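PDB 6T84: uncharacterized protein from Mycolicibacterium smegmatis MC2 155, which is required for MmpL3-dependent transport of trehalose monomycolate to the cell wall and for growth and cell elongation. Local coordinates for residues F23-L33 against V47-Q56; N83-L93 against D137-Q146. All blocks are in the same frame, centred on the assembly; numbering follows the deposited sequence. Where two conformers were deposited one is given.

Contact 1 (F23-L33 against V47-Q56); sequences FDYEYESEDLL and VTAKNVVLGQ
Phe23 and Gly55 meet at the start of an antiparallel strand pair that forms one margin of the nine-stranded sheet in this N-terminal, probably cytoplasmic, part of TtfA. Strand 24-26 is outermost and pairs with 52-56. Both segments turn a corner, at Tyr27 and Asn51, and beyond it 28-29 pairs with 49-50. Packing is tight in two places. Gly55 CA sits over one face of the Phe23 ring, 3.8 Å from its centroid, as a CH-pi contact. Val53 CG1 comes to the ring edge and reaches Phe23 CB at 3.4 Å. Past the corner, Leu32 CD2 touches both Ala49 CB and Val52 CG1, and Phe65 of strand 60-67 backs Leu32, Leu33 and Ala49. One water bridges Ser29 O, Leu33 N and Ala49 N. The more exposed pairs are polar. In the conformers given, Tyr25 OH donates to Asn51 OD1 at 2.6 Å, in the plane of the amide carbonyl. Lys50 runs alongside Glu28 but makes its salt bridge with Glu68. Glu28 is extended, with CG opposite the backbone N (chi1 180°), which carries its OE2 to Thr48. Thr48 OG1 donates to Glu28 OE2 at 2.6 Å, on the anti side and tilted from the carboxylate plane.

Contact 2 (N83-L93 against D137-Q146); sequences NVVVDLRLKGL and DCAEIMWNEQ
Asn144 grips the backbone of segment 83-93 with both ends of its amide. ND2 donates to Val84 O at 2.9 Å, in the carbonyl plane. OD1 accepts from Val86 N at 2.8 Å, in a nearly straight bond (171° at the hydrogen). Its CG lies between the backbone N and carbonyl carbon (chi1 74°), which brings the amide back toward the neighbouring strand. The backbone N of Asn144 also donates to Val86 O. By contrast, Asn144 O is buried against Val85 CG1 and has no polar partner. Further along, Leu88 and Met142 exchange two backbone bonds, and Leu90 N donates to Glu140 O. Strands 86-90 and 141-144 are thus antiparallel neighbours inside the nine-stranded sheet, between 110-114 and 148-153. Glu140 and Ile141 form a classic bulge opposite Ala152. On one face, Leu88 CD2 meets Met142 CE at 3.8 Å, and Phe172 of helix 159-175 covers both side chains. On the other face, Ile141 CD1 lies 3.8 Å above the guanidinium plane of Arg89, offset toward its rim. Ile141 CG2 approaches Arg89 NH2 at 3.6 Å. The guanidinium is held side-on by Asp87: NE bonds OD1 and NH2 bonds OD2, each at 2.8 Å and on the syn side. This paired grip fixes its rotation, while NH1 bonds Lys94 O. Farther out, Trp143 NE1 donates in its ring plane to Glu145 OE2, which also accepts from Arg38 N; Glu145 OE1 accepts from Lys37 N.

Contact 1 and contact 2 belong to the same nine-stranded sheet. Their centres are about 21 Å apart, and their nearest atoms, about 7 Å apart, do not touch. Contact 1 is a surface contact at the margin and includes the outermost strand 24-26. Contact 2 is partly buried, its centre about 7 Å from that of the chain, and joins two inner strands. Both use antiparallel backbone pairing, but their side-chain chemistry differs. Beyond the backbone bonds, contact 1 has two side-chain to side-chain bonds, while Lys50 pairs outside the segments. In contact 2 an amide binds the opposing backbone, and the charged pair lies within one strand. Contact 1 also has a corner leading into a second, two-stranded sheet.

Contact 1 (F23-L33 against V47-Q56)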
# COMPACT_ATOMS: atom_id res chain seq x y z
N PHE A 23 3.39 -6.54 -17.52
CA PHE A 23 3.73 -5.22 -17.00
C PHE A 23 5.11 -4.81 -17.49
O PHE A 23 5.94 -5.68 -17.78
CB PHE A 23 3.75 -5.27 -15.45
CG PHE A 23 2.43 -5.55 -14.79
CD1 PHE A 23 1.20 -5.44 -15.47
CD2 PHE A 23 2.41 -5.86 -13.43
CE1 PHE A 23 0.00 -5.67 -14.78
CE2 PHE A 23 1.18 -6.06 -12.72
CZ PHE A 23 -0.01 -6.00 -13.42
N ASP A 24 5.41 -3.52 -17.49
CA ASP A 24 6.74 -3.08 -17.88
C ASP A 24 7.66 -3.08 -16.67
O ASP A 24 7.23 -2.91 -15.53
CB ASP A 24 6.67 -1.64 -18.45
CG ASP A 24 5.96 -1.63 -19.78
OD1 ASP A 24 6.18 -2.52 -20.62
OD2 ASP A 24 5.17 -0.71 -20.02
N TYR A 25 8.95 -3.30 -16.92
CA TYR A 25 9.98 -3.32 -15.89
C TYR A 25 11.00 -2.21 -16.16
O TYR A 25 11.47 -2.03 -17.31
CB TYR A 25 10.69 -4.68 -15.83
CG TYR A 25 11.86 -4.72 -14.87
CD1 TYR A 25 11.66 -5.03 -13.54
CD2 TYR A 25 13.14 -4.40 -15.30
CE1 TYR A 25 12.72 -5.03 -12.64
CE2 TYR A 25 14.20 -4.40 -14.42
CZ TYR A 25 13.98 -4.73 -13.09
OH TYR A 25 15.05 -4.74 -12.20
N GLU A 26 11.45 -1.53 -15.10
CA GLU A 26 12.57 -0.59 -15.18
C GLU A 26 13.48 -0.81 -13.98
O GLU A 26 12.99 -0.97 -12.87
CB GLU A 26 12.06 0.88 -15.02
CG GLU A 26 11.09 1.29 -16.06
CD GLU A 26 10.56 2.70 -15.82
OE1 GLU A 26 10.88 3.34 -14.81
OE2 GLU A 26 9.77 3.14 -16.65
N TYR A 27 14.78 -0.69 -14.16
CA TYR A 27 15.61 -0.92 -12.99
C TYR A 27 15.44 0.18 -11.96
O TYR A 27 15.53 -0.09 -10.75
CB TYR A 27 17.08 -1.03 -13.34
CG TYR A 27 17.84 -1.27 -12.07
CD1 TYR A 27 17.62 -2.43 -11.33
CD2 TYR A 27 18.73 -0.33 -11.57
CE1 TYR A 27 18.27 -2.66 -10.13
CE2 TYR A 27 19.41 -0.55 -10.36
CZ TYR A 27 19.19 -1.73 -9.66
OH TYR A 27 19.87 -1.96 -8.48
N GLU A 28 15.22 1.42 -12.40
CA GLU A 28 15.11 2.50 -11.44
C GLU A 28 14.24 3.57 -12.06
O GLU A 28 14.21 3.73 -13.28
CB GLU A 28 16.54 3.09 -11.20
CG GLU A 28 16.61 4.23 -10.23
CD GLU A 28 18.04 4.59 -9.86
OE1 GLU A 28 18.98 4.09 -10.52
OE2 GLU A 28 18.21 5.38 -8.91
N SER A 29 13.53 4.29 -11.20
CA SER A 29 12.79 5.46 -11.66
C SER A 29 13.06 6.59 -10.69
O SER A 29 12.70 6.48 -9.50
CB SER A 29 11.29 5.18 -11.78
OG SER A 29 10.67 6.43 -12.08
N GLU A 30 13.65 7.67 -11.20
CA GLU A 30 14.17 8.68 -10.30
C GLU A 30 13.11 9.59 -9.70
O GLU A 30 13.38 10.20 -8.67
CB GLU A 30 15.30 9.49 -10.97
CG GLU A 30 16.46 8.62 -11.44
CD GLU A 30 17.60 9.43 -12.02
OE1 GLU A 30 17.53 10.67 -12.01
OE2 GLU A 30 18.58 8.81 -12.50
N ASP A 31 11.93 9.69 -10.29
CA ASP A 31 10.94 10.60 -9.74
C ASP A 31 9.73 9.91 -9.14
O ASP A 31 8.89 10.56 -8.53
CB ASP A 31 10.49 11.64 -10.77
CG ASP A 31 11.55 12.71 -11.00
OD1 ASP A 31 12.18 13.18 -10.01
OD2 ASP A 31 11.76 13.07 -12.17
N LEU A 32 9.63 8.59 -9.27
CA LEU A 32 8.40 7.90 -8.92
C LEU A 32 7.91 8.21 -7.49
O LEU A 32 6.72 8.50 -7.28
CB LEU A 32 8.67 6.39 -9.07
CG LEU A 32 7.41 5.54 -9.15
CD1 LEU A 32 6.58 5.90 -10.31
CD2 LEU A 32 7.78 4.07 -9.26
N LEU A 33 8.82 8.17 -6.50
CA LEU A 33 8.42 8.20 -5.08
C LEU A 33 7.80 9.52 -4.67
O LEU A 33 7.15 9.58 -3.62
CB LEU A 33 9.62 7.94 -4.17
CG LEU A 33 10.28 6.56 -4.35
CD1 LEU A 33 11.40 6.38 -3.37
CD2 LEU A 33 9.23 5.49 -4.11
N VAL A 47 15.93 8.71 -1.60
CA VAL A 47 15.99 7.37 -2.18
C VAL A 47 15.23 7.41 -3.50
O VAL A 47 14.39 8.27 -3.74
CB VAL A 47 15.39 6.30 -1.25
CG1 VAL A 47 16.28 6.10 -0.01
CG2 VAL A 47 13.97 6.66 -0.84
N THR A 48 15.54 6.46 -4.37
CA THR A 48 14.78 6.30 -5.59
C THR A 48 14.19 4.91 -5.62
O THR A 48 14.70 3.98 -4.99
CB THR A 48 15.65 6.44 -6.83
OG1 THR A 48 16.62 5.40 -6.81
CG2 THR A 48 16.38 7.79 -6.88
N ALA A 49 13.16 4.77 -6.42
CA ALA A 49 12.45 3.51 -6.58
C ALA A 49 13.28 2.58 -7.46
O ALA A 49 13.78 3.00 -8.53
CB ALA A 49 11.10 3.79 -7.23
N LYS A 50 13.45 1.33 -7.04
CA LYS A 50 14.24 0.37 -7.81
C LYS A 50 13.41 -0.85 -8.12
O LYS A 50 12.43 -1.16 -7.44
CB LYS A 50 15.54 -0.04 -7.10
CG LYS A 50 16.52 1.13 -7.06
CD LYS A 50 17.90 0.71 -6.68
CE LYS A 50 18.82 1.94 -6.73
NZ LYS A 50 20.08 1.76 -5.97
N ASN A 51 13.86 -1.63 -9.11
CA ASN A 51 13.15 -2.84 -9.54
C ASN A 51 11.66 -2.54 -9.74
O ASN A 51 10.77 -3.13 -9.11
CB ASN A 51 13.34 -3.98 -8.54
CG ASN A 51 14.70 -4.52 -8.57
OD1 ASN A 51 15.24 -4.78 -9.63
ND2 ASN A 51 15.29 -4.74 -7.39
N VAL A 52 11.43 -1.56 -10.59
CA VAL A 52 10.12 -0.93 -10.74
C VAL A 52 9.31 -1.70 -11.77
O VAL A 52 9.79 -2.01 -12.88
CB VAL A 52 10.31 0.53 -11.18
CG1 VAL A 52 8.91 1.21 -11.35
CG2 VAL A 52 11.17 1.29 -10.17
N VAL A 53 8.03 -1.96 -11.45
CA VAL A 53 7.13 -2.64 -12.36
C VAL A 53 5.91 -1.74 -12.51
O VAL A 53 5.33 -1.29 -11.51
CB VAL A 53 6.74 -4.04 -11.81
CG1 VAL A 53 5.74 -4.72 -12.76
CG2 VAL A 53 8.00 -4.90 -11.67
N LEU A 54 5.51 -1.47 -13.75
CA LEU A 54 4.45 -0.52 -14.05
C LEU A 54 3.39 -1.27 -14.84
O LEU A 54 3.68 -1.80 -15.92
CB LEU A 54 5.01 0.64 -14.91
CG LEU A 54 6.28 1.34 -14.36
CD1 LEU A 54 7.60 0.65 -14.86
CD2 LEU A 54 6.27 2.85 -14.70
N GLY A 55 2.17 -1.31 -14.32
CA GLY A 55 1.14 -2.09 -14.97
C GLY A 55 -0.24 -1.54 -14.73
O GLY A 55 -0.40 -0.41 -14.28
N GLN A 56 -1.25 -2.34 -15.02
CA GLN A 56 -2.66 -1.95 -14.75
C GLN A 56 -3.39 -3.16 -14.20
O GLN A 56 -3.09 -4.30 -14.56
CB GLN A 56 -3.41 -1.55 -16.01
CG GLN A 56 -2.98 -0.19 -16.60
CD GLN A 56 -3.85 0.25 -17.77
OE1 GLN A 56 -4.67 1.16 -17.65
NE2 GLN A 56 -3.67 -0.41 -18.92
O HOH W 1 11.80 7.49 -7.24
O HOH W 2 12.55 9.56 -6.16

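Contact 2 (N83-L93 against D137-Q146)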
# COMPACT_ATOMS: atom_id res chain seq x y z
N ASN A 83 -10.17 12.80 0.62
CA ASN A 83 -9.24 13.48 1.52
C ASN A 83 -9.04 12.73 2.83
O ASN A 83 -8.24 13.18 3.65
CB ASN A 83 -9.72 14.89 1.89
CG ASN A 83 -9.48 15.89 0.79
OD1 ASN A 83 -8.57 15.74 -0.04
ND2 ASN A 83 -10.28 16.94 0.79
N VAL A 84 -9.73 11.64 3.06
CA VAL A 84 -9.51 10.85 4.29
C VAL A 84 -8.34 9.89 4.06
O VAL A 84 -8.21 9.32 2.97
CB VAL A 84 -10.79 10.08 4.66
CG1 VAL A 84 -10.62 9.17 5.91
CG2 VAL A 84 -11.95 11.05 4.89
N VAL A 85 -7.50 9.70 5.08
CA VAL A 85 -6.43 8.69 5.07
C VAL A 85 -6.77 7.64 6.10
O VAL A 85 -7.05 7.97 7.24
CB VAL A 85 -5.06 9.32 5.39
CG1 VAL A 85 -3.96 8.22 5.58
CG2 VAL A 85 -4.66 10.24 4.28
N VAL A 86 -6.76 6.40 5.68
CA VAL A 86 -6.80 5.24 6.60
C VAL A 86 -5.46 4.52 6.48
O VAL A 86 -4.97 4.30 5.36
CB VAL A 86 -7.97 4.31 6.25
CG1 VAL A 86 -7.98 3.04 7.19
CG2 VAL A 86 -9.32 5.06 6.37
N ASP A 87 -4.89 4.13 7.63
CA ASP A 87 -3.62 3.40 7.69
C ASP A 87 -3.87 2.21 8.60
O ASP A 87 -4.29 2.38 9.76
CB ASP A 87 -2.55 4.35 8.27
CG ASP A 87 -1.17 3.73 8.37
OD1 ASP A 87 -1.07 2.68 9.03
OD2 ASP A 87 -0.20 4.33 7.85
N LEU A 88 -3.67 1.03 8.06
CA LEU A 88 -3.89 -0.25 8.76
C LEU A 88 -2.52 -0.94 8.82
O LEU A 88 -1.98 -1.32 7.78
CB LEU A 88 -4.87 -1.07 7.91
CG LEU A 88 -5.21 -2.49 8.34
CD1 LEU A 88 -5.95 -2.45 9.68
CD2 LEU A 88 -6.06 -3.23 7.27
N ARG A 89 -1.95 -1.12 10.02
CA ARG A 89 -0.59 -1.62 10.12
C ARG A 89 -0.48 -2.61 11.27
O ARG A 89 -1.29 -2.60 12.21
CB ARG A 89 0.44 -0.49 10.27
CG ARG A 89 0.21 0.37 11.46
CD ARG A 89 1.29 1.45 11.62
NE ARG A 89 1.30 2.35 10.45
CZ ARG A 89 2.37 3.04 10.06
NH1 ARG A 89 3.48 3.01 10.79
NH2 ARG A 89 2.34 3.81 8.95
N LEU A 90 0.52 -3.49 11.19
CA LEU A 90 0.68 -4.48 12.26
C LEU A 90 0.87 -3.76 13.60
O LEU A 90 1.53 -2.73 13.69
CB LEU A 90 1.93 -5.33 11.98
CG LEU A 90 1.88 -6.15 10.72
CD1 LEU A 90 3.17 -6.96 10.52
CD2 LEU A 90 0.65 -7.08 10.73
N LYS A 91 0.34 -4.37 14.66
CA LYS A 91 0.39 -3.74 15.99
C LYS A 91 1.81 -3.51 16.50
O LYS A 91 2.04 -2.58 17.30
CB LYS A 91 -0.47 -4.55 16.97
CG LYS A 91 0.08 -5.90 17.23
CD LYS A 91 -0.86 -6.65 18.20
CE LYS A 91 -0.26 -7.98 18.68
NZ LYS A 91 -0.43 -9.08 17.69
N GLY A 92 2.78 -4.34 16.12
CA GLY A 92 4.10 -4.06 16.69
C GLY A 92 4.88 -2.93 16.04
O GLY A 92 6.00 -2.62 16.51
N LEU A 93 4.34 -2.31 14.99
CA LEU A 93 5.02 -1.23 14.30
C LEU A 93 4.70 0.10 14.95
O LEU A 93 3.71 0.25 15.67
CB LEU A 93 4.59 -1.19 12.81
CG LEU A 93 4.94 -2.48 12.06
CD1 LEU A 93 4.39 -2.46 10.63
CD2 LEU A 93 6.47 -2.78 12.11
N ASP A 137 0.52 -11.49 7.04
CA ASP A 137 1.35 -10.61 7.85
C ASP A 137 2.40 -9.89 7.00
O ASP A 137 2.91 -8.88 7.45
CB ASP A 137 2.04 -11.37 9.00
CG ASP A 137 1.04 -12.05 9.93
OD1 ASP A 137 0.02 -11.44 10.36
OD2 ASP A 137 1.29 -13.22 10.26
N CYS A 138 2.70 -10.36 5.79
CA CYS A 138 3.67 -9.64 4.97
C CYS A 138 3.13 -8.26 4.56
O CYS A 138 3.93 -7.37 4.22
CB CYS A 138 4.09 -10.50 3.75
SG CYS A 138 2.85 -10.76 2.41
N ALA A 139 1.81 -8.08 4.56
CA ALA A 139 1.22 -6.76 4.27
C ALA A 139 1.29 -5.93 5.54
O ALA A 139 0.33 -5.79 6.30
CB ALA A 139 -0.21 -6.95 3.77
N GLU A 140 2.48 -5.39 5.80
CA GLU A 140 2.79 -4.80 7.11
C GLU A 140 2.08 -3.47 7.32
O GLU A 140 1.59 -3.20 8.42
CB GLU A 140 4.30 -4.61 7.25
CG GLU A 140 5.10 -5.93 7.20
CD GLU A 140 6.47 -5.82 7.85
OE1 GLU A 140 7.00 -6.87 8.26
OE2 GLU A 140 7.01 -4.69 7.98
N ILE A 141 2.08 -2.62 6.30
CA ILE A 141 1.46 -1.31 6.39
C ILE A 141 0.64 -1.15 5.12
O ILE A 141 1.16 -1.33 4.01
CB ILE A 141 2.49 -0.17 6.51
CG1 ILE A 141 3.41 -0.32 7.74
CG2 ILE A 141 1.79 1.18 6.56
CD1 ILE A 141 4.55 0.69 7.75
N MET A 142 -0.65 -0.85 5.27
CA MET A 142 -1.54 -0.57 4.14
C MET A 142 -2.18 0.78 4.41
O MET A 142 -2.61 1.05 5.54
CB MET A 142 -2.69 -1.61 4.04
CG MET A 142 -2.16 -3.03 3.99
SD MET A 142 -3.51 -4.18 3.71
CE MET A 142 -3.42 -5.09 5.22
N TRP A 143 -2.28 1.63 3.37
CA TRP A 143 -2.83 2.96 3.61
C TRP A 143 -3.29 3.52 2.29
O TRP A 143 -2.92 3.02 1.23
CB TRP A 143 -1.83 3.91 4.28
CG TRP A 143 -0.72 4.45 3.37
CD1 TRP A 143 -0.68 5.72 2.84
CD2 TRP A 143 0.48 3.78 2.92
NE1 TRP A 143 0.48 5.88 2.10
CE2 TRP A 143 1.20 4.71 2.11
CE3 TRP A 143 1.03 2.49 3.12
CZ2 TRP A 143 2.42 4.40 1.52
CZ3 TRP A 143 2.22 2.18 2.51
CH2 TRP A 143 2.92 3.14 1.74
N ASN A 144 -4.11 4.56 2.37
CA ASN A 144 -4.42 5.29 1.16
C ASN A 144 -4.01 6.75 1.27
O ASN A 144 -3.83 7.31 2.36
CB ASN A 144 -5.88 5.23 0.81
CG ASN A 144 -6.71 6.10 1.74
OD1 ASN A 144 -6.92 5.76 2.95
ND2 ASN A 144 -7.19 7.24 1.22
N GLU A 145 -3.83 7.34 0.09
CA GLU A 145 -3.68 8.78 -0.08
C GLU A 145 -4.81 9.21 -1.01
O GLU A 145 -5.76 8.46 -1.24
CB GLU A 145 -2.26 9.14 -0.55
CG GLU A 145 -1.25 8.63 0.48
CD GLU A 145 0.18 9.01 0.28
OE1 GLU A 145 0.45 10.04 -0.35
OE2 GLU A 145 1.06 8.29 0.80
N GLN A 146 -4.73 10.43 -1.56
CA GLN A 146 -5.91 10.93 -2.23
C GLN A 146 -6.36 10.03 -3.39
O GLN A 146 -7.54 9.71 -3.52
CB GLN A 146 -5.67 12.35 -2.73
CG GLN A 146 -6.95 12.93 -3.35
CD GLN A 146 -6.83 14.39 -3.68
OE1 GLN A 146 -6.23 15.15 -2.93
NE2 GLN A 146 -7.42 14.79 -4.80
O HOH W 3 -1.36 -4.05 7.75